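Local coordinates for phosphoribulokinase 1 (Rhodobacter sphaeroides, PDB 1A7J), which catalyses the ATP-dependent phosphorylation of D-ribulose 5-phosphate to D-ribulose 1,5-bisphosphate, a step of the Calvin cycle, at residues Val37-Asp42 with Lys78-Val83; Val212-Pro217 with Trp222-Asp227; Ile233-Pro238 with Gln273-Pro278. All blocks are in the same frame, centred on the assembly; numbering follows the deposited sequence.

In the fold
The three contacts follow one another along the chain. Contacts 1 and 3 each pack a helix against the large mixed sheet: contact 1 uses its outermost parallel strand 36-40, contact 3 the antiparallel strand 229-235 further across, and their centres are about 24 Å apart. Contact 2 lies in the loop that leads into strand 229-235, its centre about 26 Å from that of contact 3. Contacts 1 and 2, with centres about 32 Å apart, flank the chain's centre. In this P-loop kinase, contact 1 ends on catalytic D42, contact 2 is a surface loop with P224 about 11 Å, side chain to side chain, from catalytic K165, and contact 3 lies away from both sites.

Contact 1 (Val37-Asp42 with Lys78-Val83); sequences VSIEGD and KELERV
I39 meets V83 and L80 where helix 77-90 lies against strand 36-40, an outermost strand of the mixed sheet in this P-loop kinase, whose fold resembles that of adenylate kinase. The cross-contact is purely apolar and small, burying 91 Å² in all, and one methyl carries it. I39 CD1 comes 4.1 Å from V83 CG1, the two side chains crossing at a slant, and 4.5 Å from L80 CD1. The extended outer torsion of I39 (chi2 180°) carries CD1 out toward the helix. On the helix, L80 and V83 are three residues apart, so both point toward the strand from nearly the same side, one turn from the other. All three side chains are buried, and F84, the next residue of the helix, also touches I39, while Y130 of the neighbouring strand reaches both I39 and L80.

Backbone hydrogen bonds hold the two elements separately. V37, I39 and G41 pair with strand 127-132, which runs parallel beside them; in the helix, R82 N donates to K78 O and V83 N to E79 O.

The acids of the helix have partners beyond the patch: E79 OE2 forms a salt bridge with R94, and E81 OE1 accepts from the backbone N of N143. Just past the strand the chain turns into a short 3-10 segment at G41 and D42, so the strand packed here runs on to D42 of the catalytic site. At the helix itself, V83 presents CG1, the methyl opposite its backbone N (chi1 174°), as the branch that meets I39 CD1.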
loop_
_atom_site.group_PDB
_atom_site.type_symbol
_atom_site.label_atom_id
_atom_site.label_comp_id
_atom_site.label_asym_id
_atom_site.label_seq_id
_atom_site.Cartn_x
_atom_site.Cartn_y
_atom_site.Cartn_z
ATOM N N VAL A 37 5.526 -0.066 15.643
ATOM C CA VAL A 37 4.084 0.114 15.608
ATOM C C VAL A 37 3.608 0.206 14.166
ATOM O O VAL A 37 4.371 0.565 13.286
ATOM C CB VAL A 37 3.638 1.388 16.359
ATOM C CG1 VAL A 37 4.088 1.332 17.803
ATOM C CG2 VAL A 37 4.185 2.621 15.682
ATOM N N SER A 38 2.348 -0.101 13.915
ATOM C CA SER A 38 1.885 -0.131 12.546
ATOM C C SER A 38 0.472 0.402 12.389
ATOM O O SER A 38 -0.230 0.619 13.376
ATOM C CB SER A 38 1.986 -1.556 12.001
ATOM O OG SER A 38 1.034 -2.418 12.601
ATOM N N ILE A 39 0.170 0.824 11.164
ATOM C CA ILE A 39 -1.136 1.306 10.753
ATOM C C ILE A 39 -1.562 0.499 9.524
ATOM O O ILE A 39 -0.766 0.316 8.598
ATOM C CB ILE A 39 -1.066 2.799 10.374
ATOM C CG1 ILE A 39 -0.837 3.665 11.620
ATOM C CG2 ILE A 39 -2.339 3.234 9.679
ATOM C CD1 ILE A 39 -0.754 5.152 11.302
ATOM N N GLU A 40 -2.699 -0.183 9.654
ATOM C CA GLU A 40 -3.433 -0.756 8.527
ATOM C C GLU A 40 -4.244 0.339 7.827
ATOM O O GLU A 40 -5.131 0.941 8.434
ATOM C CB GLU A 40 -4.403 -1.820 9.023
ATOM C CG GLU A 40 -3.837 -3.211 9.162
ATOM C CD GLU A 40 -4.932 -4.255 9.090
ATOM O OE1 GLU A 40 -5.731 -4.349 10.051
ATOM O OE2 GLU A 40 -5.071 -4.893 8.020
ATOM N N GLY A 41 -4.035 0.492 6.522
ATOM C CA GLY A 41 -4.618 1.604 5.801
ATOM C C GLY A 41 -6.129 1.620 5.823
ATOM O O GLY A 41 -6.729 2.662 5.623
ATOM N N ASP A 42 -6.749 0.482 6.107
ATOM C CA ASP A 42 -8.206 0.416 6.176
ATOM C C ASP A 42 -8.712 1.259 7.328
ATOM O O ASP A 42 -9.771 1.871 7.245
ATOM C CB ASP A 42 -8.676 -1.025 6.373
ATOM C CG ASP A 42 -8.247 -1.937 5.246
ATOM O OD1 ASP A 42 -8.859 -1.859 4.158
ATOM O OD2 ASP A 42 -7.304 -2.734 5.449
ATOM N N LYS A 78 -6.493 13.692 6.660
ATOM C CA LYS A 78 -5.714 14.630 7.479
ATOM C C LYS A 78 -5.488 14.144 8.907
ATOM O O LYS A 78 -4.578 14.609 9.592
ATOM C CB LYS A 78 -6.367 16.012 7.500
ATOM N N GLU A 79 -6.352 13.246 9.368
ATOM C CA GLU A 79 -6.090 12.518 10.594
ATOM C C GLU A 79 -4.866 11.641 10.394
ATOM O O GLU A 79 -3.956 11.656 11.221
ATOM C CB GLU A 79 -7.301 11.672 10.966
ATOM C CG GLU A 79 -8.050 12.172 12.187
ATOM C CD GLU A 79 -7.330 11.835 13.472
ATOM O OE1 GLU A 79 -7.203 10.628 13.770
ATOM O OE2 GLU A 79 -6.855 12.769 14.160
ATOM N N LEU A 80 -4.783 10.996 9.228
ATOM C CA LEU A 80 -3.627 10.174 8.880
ATOM C C LEU A 80 -2.389 11.031 8.806
ATOM O O LEU A 80 -1.342 10.639 9.313
ATOM C CB LEU A 80 -3.834 9.480 7.540
ATOM C CG LEU A 80 -2.613 8.747 6.981
ATOM C CD1 LEU A 80 -2.313 7.616 7.892
ATOM C CD2 LEU A 80 -2.879 8.226 5.589
ATOM N N GLU A 81 -2.528 12.234 8.251
ATOM C CA GLU A 81 -1.429 13.186 8.267
ATOM C C GLU A 81 -1.113 13.613 9.693
ATOM O O GLU A 81 0.054 13.743 10.048
ATOM C CB GLU A 81 -1.752 14.429 7.447
ATOM C CG GLU A 81 -0.869 15.625 7.825
ATOM C CD GLU A 81 -1.047 16.839 6.939
ATOM O OE1 GLU A 81 -0.486 16.840 5.835
ATOM O OE2 GLU A 81 -1.666 17.834 7.369
ATOM N N ARG A 82 -2.133 13.860 10.514
ATOM C CA ARG A 82 -1.867 14.352 11.858
ATOM C C ARG A 82 -1.059 13.334 12.586
ATOM O O ARG A 82 -0.050 13.684 13.180
ATOM C CB ARG A 82 -3.129 14.620 12.615
ATOM N N VAL A 83 -1.406 12.060 12.406
ATOM C CA VAL A 83 -0.718 10.972 13.110
ATOM C C VAL A 83 0.721 10.764 12.637
ATOM O O VAL A 83 1.614 10.508 13.444
ATOM C CB VAL A 83 -1.474 9.649 12.992
ATOM C CG1 VAL A 83 -0.667 8.549 13.602
ATOM C CG2 VAL A 83 -2.779 9.739 13.735
#

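Contact 2 (Val212-Pro217 with Trp222-Asp227); sequences VDTSNP and WIPTAD
V212 and P224, with CA atoms 7.2 Å apart, mark the closest approach of two irregular limbs of one loop, neither of them helix or strand. The side chains close the interval: V212 CG2 rests against the pyrrolidine ring of P224, 4.0 Å from CG and 4.1 Å from CB, the two groups crossing at an angle. This branch of V212 sits between the backbone N and the carbonyl carbon, while CG1 lies beside the N alone. T214 adds a looser touch, its CG2 lying 4.4 Å from P224 CG. Both limbs belong to the connection from strand 204-210 to strand 229-235, at the surface of the P-loop kinase fold, and P224 is about 10 Å, side chain to side chain, from T18 of the predicted ATP-binding loop. Helix 158-168 lies beneath: L160 touches P224, I163 touches T214, and N159 ND2 bonds to T214 O. Between V212 and T214, D213 turns away and makes an Asx turn, OD1 accepting from S215 N at 3.1 Å, from above the carboxylate plane. S215 OG donates to the same D213 OD1 at 2.7 Å, on the syn side and 23° out of plane.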
loop_
_atom_site.group_PDB
_atom_site.type_symbol
_atom_site.label_atom_id
_atom_site.label_comp_id
_atom_site.label_asym_id
_atom_site.label_seq_id
_atom_site.Cartn_x
_atom_site.Cartn_y
_atom_site.Cartn_z
ATOM N N VAL A 212 1.552 -13.620 -17.988
ATOM C CA VAL A 212 0.497 -14.331 -18.688
ATOM C C VAL A 212 -0.570 -13.377 -19.186
ATOM O O VAL A 212 -0.593 -12.203 -18.817
ATOM C CB VAL A 212 -0.160 -15.357 -17.804
ATOM C CG1 VAL A 212 0.859 -16.320 -17.312
ATOM C CG2 VAL A 212 -0.848 -14.677 -16.650
ATOM N N ASP A 213 -1.536 -13.922 -19.914
ATOM C CA ASP A 213 -2.430 -13.100 -20.712
ATOM C C ASP A 213 -3.481 -12.452 -19.843
ATOM O O ASP A 213 -4.447 -13.091 -19.450
ATOM C CB ASP A 213 -3.105 -13.959 -21.764
ATOM C CG ASP A 213 -3.945 -13.169 -22.713
ATOM O OD1 ASP A 213 -3.869 -11.932 -22.667
ATOM O OD2 ASP A 213 -4.658 -13.782 -23.533
ATOM N N THR A 214 -3.363 -11.149 -19.645
ATOM C CA THR A 214 -4.351 -10.440 -18.866
ATOM C C THR A 214 -5.134 -9.427 -19.707
ATOM O O THR A 214 -5.533 -8.378 -19.206
ATOM C CB THR A 214 -3.669 -9.702 -17.703
ATOM O OG1 THR A 214 -2.962 -8.576 -18.227
ATOM C CG2 THR A 214 -2.691 -10.612 -16.979
ATOM N N SER A 215 -5.395 -9.765 -20.968
ATOM C CA SER A 215 -5.928 -8.794 -21.920
ATOM C C SER A 215 -7.411 -8.573 -21.804
ATOM O O SER A 215 -7.924 -7.577 -22.307
ATOM C CB SER A 215 -5.601 -9.197 -23.353
ATOM O OG SER A 215 -5.961 -10.537 -23.587
ATOM N N ASN A 216 -8.127 -9.519 -21.227
ATOM C CA ASN A 216 -9.460 -9.201 -20.766
ATOM C C ASN A 216 -9.527 -9.603 -19.329
ATOM O O ASN A 216 -9.757 -10.760 -19.044
ATOM C CB ASN A 216 -10.515 -9.981 -21.556
ATOM C CG ASN A 216 -11.912 -9.846 -20.960
ATOM O OD1 ASN A 216 -12.107 -9.219 -19.903
ATOM N ND2 ASN A 216 -12.907 -10.367 -21.677
ATOM N N PRO A 217 -9.372 -8.643 -18.393
ATOM C CA PRO A 217 -9.438 -8.899 -16.946
ATOM C C PRO A 217 -10.776 -9.423 -16.414
ATOM O O PRO A 217 -10.881 -9.797 -15.235
ATOM C CB PRO A 217 -9.100 -7.544 -16.340
ATOM C CG PRO A 217 -8.296 -6.867 -17.372
ATOM C CD PRO A 217 -8.870 -7.290 -18.674
ATOM N N TRP A 222 -8.811 -16.988 -12.726
ATOM C CA TRP A 222 -8.066 -16.832 -11.466
ATOM C C TRP A 222 -6.936 -15.828 -11.538
ATOM O O TRP A 222 -6.699 -15.207 -12.572
ATOM C CB TRP A 222 -7.520 -18.170 -10.953
ATOM C CG TRP A 222 -6.938 -19.045 -11.997
ATOM C CD1 TRP A 222 -7.616 -19.703 -12.983
ATOM C CD2 TRP A 222 -5.571 -19.479 -12.082
ATOM N NE1 TRP A 222 -6.765 -20.532 -13.672
ATOM C CE2 TRP A 222 -5.505 -20.421 -13.142
ATOM C CE3 TRP A 222 -4.405 -19.185 -11.357
ATOM C CZ2 TRP A 222 -4.299 -21.077 -13.491
ATOM C CZ3 TRP A 222 -3.209 -19.838 -11.702
ATOM C CH2 TRP A 222 -3.169 -20.773 -12.761
ATOM N N ILE A 223 -6.399 -15.506 -10.377
ATOM C CA ILE A 223 -5.381 -14.485 -10.318
ATOM C C ILE A 223 -4.069 -15.125 -10.685
ATOM O O ILE A 223 -3.708 -16.152 -10.143
ATOM C CB ILE A 223 -5.284 -13.884 -8.914
ATOM C CG1 ILE A 223 -6.691 -13.536 -8.429
ATOM C CG2 ILE A 223 -4.429 -12.640 -8.937
ATOM C CD1 ILE A 223 -6.742 -13.099 -6.979
ATOM N N PRO A 224 -3.364 -14.548 -11.664
ATOM C CA PRO A 224 -1.954 -14.831 -11.927
ATOM C C PRO A 224 -1.124 -14.964 -10.658
ATOM O O PRO A 224 -0.957 -13.999 -9.918
ATOM C CB PRO A 224 -1.517 -13.632 -12.744
ATOM C CG PRO A 224 -2.752 -13.209 -13.458
ATOM C CD PRO A 224 -3.848 -13.405 -12.467
ATOM N N THR A 225 -0.587 -16.159 -10.426
ATOM C CA THR A 225 0.207 -16.456 -9.231
ATOM C C THR A 225 1.525 -15.699 -9.257
ATOM O O THR A 225 1.897 -15.154 -10.270
ATOM C CB THR A 225 0.521 -17.974 -9.125
ATOM O OG1 THR A 225 1.317 -18.384 -10.243
ATOM C CG2 THR A 225 -0.762 -18.783 -9.120
ATOM N N ALA A 226 2.278 -15.730 -8.172
ATOM C CA ALA A 226 3.615 -15.145 -8.203
ATOM C C ALA A 226 4.444 -15.705 -9.344
ATOM O O ALA A 226 5.145 -14.972 -10.027
ATOM C CB ALA A 226 4.333 -15.374 -6.876
ATOM N N ASP A 227 4.328 -16.997 -9.595
ATOM C CA ASP A 227 5.191 -17.621 -10.571
ATOM C C ASP A 227 4.918 -17.091 -11.963
ATOM O O ASP A 227 5.826 -17.011 -12.791
ATOM C CB ASP A 227 5.036 -19.135 -10.553
ATOM C CG ASP A 227 5.747 -19.796 -11.690
ATOM O OD1 ASP A 227 6.987 -19.818 -11.671
ATOM O OD2 ASP A 227 5.080 -20.214 -12.654
#

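Contact 3 (Ile233-Pro238 with Gln273-Pro278); sequences IRFRNP and QLILTP
I275 projects from helix 268-284 against I233 and F235, which face it from strand 229-235. This is the tight part, wholly apolar and buried. I275 CG2 lies 3.9 Å from F235 CZ, approaching the ring obliquely, and I275 CD1 is equally near that CZ. The same CD1 meets I233 CD1 tip to tip at 4.1 Å, so CD1 serves both strand residues, while CG2, anti to the backbone N, adds a second touch on F235; CG1, anti to the carbonyl carbon (chi1 -73°), carries CD1 to the strand. Cut back to an alanine, I275 would probably leave a gap beside F235 CZ and I233 CD1 without its mate on the helix.

The far ends are looser. R236 and N237 leave the strand for solvent, R236 forming a salt bridge with D203. P278 is exposed, and the helix kinks there; as a proline it has no N-H to donate to the turn before. One turn earlier, Q273 O takes two donors, T277 N at 3.0 Å and T277 OG1 at 2.7 Å.

I204 of strand 204-210 touches all three contact residues, L246 of helix 243-249 also reaches I275, and helix 21-32 meets L276 and T277.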
loop_
_atom_site.group_PDB
_atom_site.type_symbol
_atom_site.label_atom_id
_atom_site.label_comp_id
_atom_site.label_asym_id
_atom_site.label_seq_id
_atom_site.Cartn_x
_atom_site.Cartn_y
_atom_site.Cartn_z
ATOM N N ILE A 233 11.619 -3.599 -10.022
ATOM C CA ILE A 233 11.933 -2.804 -8.847
ATOM C C ILE A 233 12.734 -1.614 -9.305
ATOM O O ILE A 233 13.849 -1.773 -9.756
ATOM C CB ILE A 233 12.739 -3.596 -7.836
ATOM C CG1 ILE A 233 12.085 -4.945 -7.601
ATOM C CG2 ILE A 233 12.774 -2.858 -6.529
ATOM C CD1 ILE A 233 13.038 -5.970 -7.052
ATOM N N ARG A 234 12.083 -0.461 -9.399
ATOM C CA ARG A 234 12.764 0.758 -9.792
ATOM C C ARG A 234 13.107 1.659 -8.611
ATOM O O ARG A 234 12.222 2.005 -7.829
ATOM C CB ARG A 234 11.920 1.537 -10.778
ATOM C CG ARG A 234 12.769 2.456 -11.605
ATOM C CD ARG A 234 12.001 3.562 -12.235
ATOM N NE ARG A 234 11.379 4.371 -11.219
ATOM C CZ ARG A 234 11.415 5.685 -11.184
ATOM N NH1 ARG A 234 11.892 6.389 -12.205
ATOM N NH2 ARG A 234 10.904 6.290 -10.133
ATOM N N PHE A 235 14.383 2.054 -8.523
ATOM C CA PHE A 235 14.857 3.017 -7.532
ATOM C C PHE A 235 14.828 4.447 -8.066
ATOM O O PHE A 235 15.562 4.784 -8.993
ATOM C CB PHE A 235 16.282 2.693 -7.087
ATOM C CG PHE A 235 16.442 1.329 -6.489
ATOM C CD1 PHE A 235 16.237 0.184 -7.259
ATOM C CD2 PHE A 235 16.768 1.175 -5.149
ATOM C CE1 PHE A 235 16.347 -1.085 -6.701
ATOM C CE2 PHE A 235 16.875 -0.099 -4.582
ATOM C CZ PHE A 235 16.658 -1.220 -5.362
ATOM N N ARG A 236 14.082 5.316 -7.384
ATOM C CA ARG A 236 14.100 6.771 -7.626
ATOM C C ARG A 236 15.531 7.251 -7.850
ATOM O O ARG A 236 15.807 7.981 -8.800
ATOM C CB ARG A 236 13.510 7.524 -6.414
ATOM C CG ARG A 236 12.711 8.800 -6.735
ATOM C CD ARG A 236 12.913 9.967 -5.708
ATOM N NE ARG A 236 12.578 9.672 -4.298
ATOM C CZ ARG A 236 11.608 10.271 -3.594
ATOM N NH1 ARG A 236 10.613 10.898 -4.215
ATOM N NH2 ARG A 236 11.565 10.145 -2.269
ATOM N N ASN A 237 16.430 6.890 -6.939
ATOM C CA ASN A 237 17.839 7.220 -7.095
ATOM C C ASN A 237 18.684 6.014 -6.759
ATOM O O ASN A 237 18.635 5.493 -5.641
ATOM C CB ASN A 237 18.234 8.397 -6.199
ATOM C CG ASN A 237 19.717 8.734 -6.289
ATOM O OD1 ASN A 237 20.222 9.168 -7.326
ATOM N ND2 ASN A 237 20.403 8.591 -5.173
ATOM N N PRO A 238 19.415 5.510 -7.756
ATOM C CA PRO A 238 20.186 4.267 -7.704
ATOM C C PRO A 238 21.641 4.468 -7.298
ATOM O O PRO A 238 22.545 3.850 -7.871
ATOM C CB PRO A 238 20.076 3.735 -9.122
ATOM C CG PRO A 238 19.998 4.978 -9.952
ATOM C CD PRO A 238 19.211 5.978 -9.139
ATOM N N GLN A 273 13.826 -8.410 1.229
ATOM C CA GLN A 273 14.809 -8.571 2.288
ATOM C C GLN A 273 16.161 -8.043 1.899
ATOM O O GLN A 273 16.655 -7.135 2.550
ATOM C CB GLN A 273 14.932 -10.019 2.705
ATOM C CG GLN A 273 13.858 -10.402 3.674
ATOM C CD GLN A 273 13.927 -11.846 4.046
ATOM O OE1 GLN A 273 14.992 -12.352 4.411
ATOM N NE2 GLN A 273 12.800 -12.539 3.935
ATOM N N LEU A 274 16.702 -8.490 0.768
ATOM C CA LEU A 274 18.025 -8.044 0.379
ATOM C C LEU A 274 18.054 -6.550 0.207
ATOM O O LEU A 274 19.099 -5.933 0.349
ATOM C CB LEU A 274 18.461 -8.658 -0.931
ATOM C CG LEU A 274 18.690 -10.150 -0.986
ATOM C CD1 LEU A 274 19.240 -10.467 -2.356
ATOM C CD2 LEU A 274 19.646 -10.563 0.099
ATOM N N ILE A 275 16.969 -5.977 -0.279
ATOM C CA ILE A 275 17.016 -4.569 -0.626
ATOM C C ILE A 275 16.744 -3.709 0.593
ATOM O O ILE A 275 17.588 -2.905 0.957
ATOM C CB ILE A 275 16.041 -4.250 -1.786
ATOM C CG1 ILE A 275 16.630 -4.807 -3.069
ATOM C CG2 ILE A 275 15.789 -2.743 -1.927
ATOM C CD1 ILE A 275 15.692 -4.791 -4.149
ATOM N N LEU A 276 15.750 -4.096 1.383
ATOM C CA LEU A 276 15.192 -3.238 2.420
ATOM C C LEU A 276 15.866 -3.405 3.769
ATOM O O LEU A 276 15.657 -2.615 4.695
ATOM C CB LEU A 276 13.721 -3.547 2.602
ATOM C CG LEU A 276 12.596 -2.806 1.888
ATOM C CD1 LEU A 276 13.042 -1.889 0.779
ATOM C CD2 LEU A 276 11.661 -3.875 1.382
ATOM N N THR A 277 16.494 -4.546 3.966
ATOM C CA THR A 277 17.110 -4.806 5.245
ATOM C C THR A 277 18.071 -3.686 5.687
ATOM O O THR A 277 17.848 -3.093 6.741
ATOM C CB THR A 277 17.778 -6.172 5.231
ATOM O OG1 THR A 277 16.766 -7.180 5.275
ATOM C CG2 THR A 277 18.717 -6.320 6.402
ATOM N N PRO A 278 18.999 -3.233 4.790
ATOM C CA PRO A 278 19.900 -2.092 5.038
ATOM C C PRO A 278 19.368 -0.644 5.027
ATOM O O PRO A 278 20.029 0.270 5.535
ATOM C CB PRO A 278 20.987 -2.274 3.978
ATOM C CG PRO A 278 20.360 -3.039 2.918
ATOM C CD PRO A 278 19.494 -4.031 3.658
#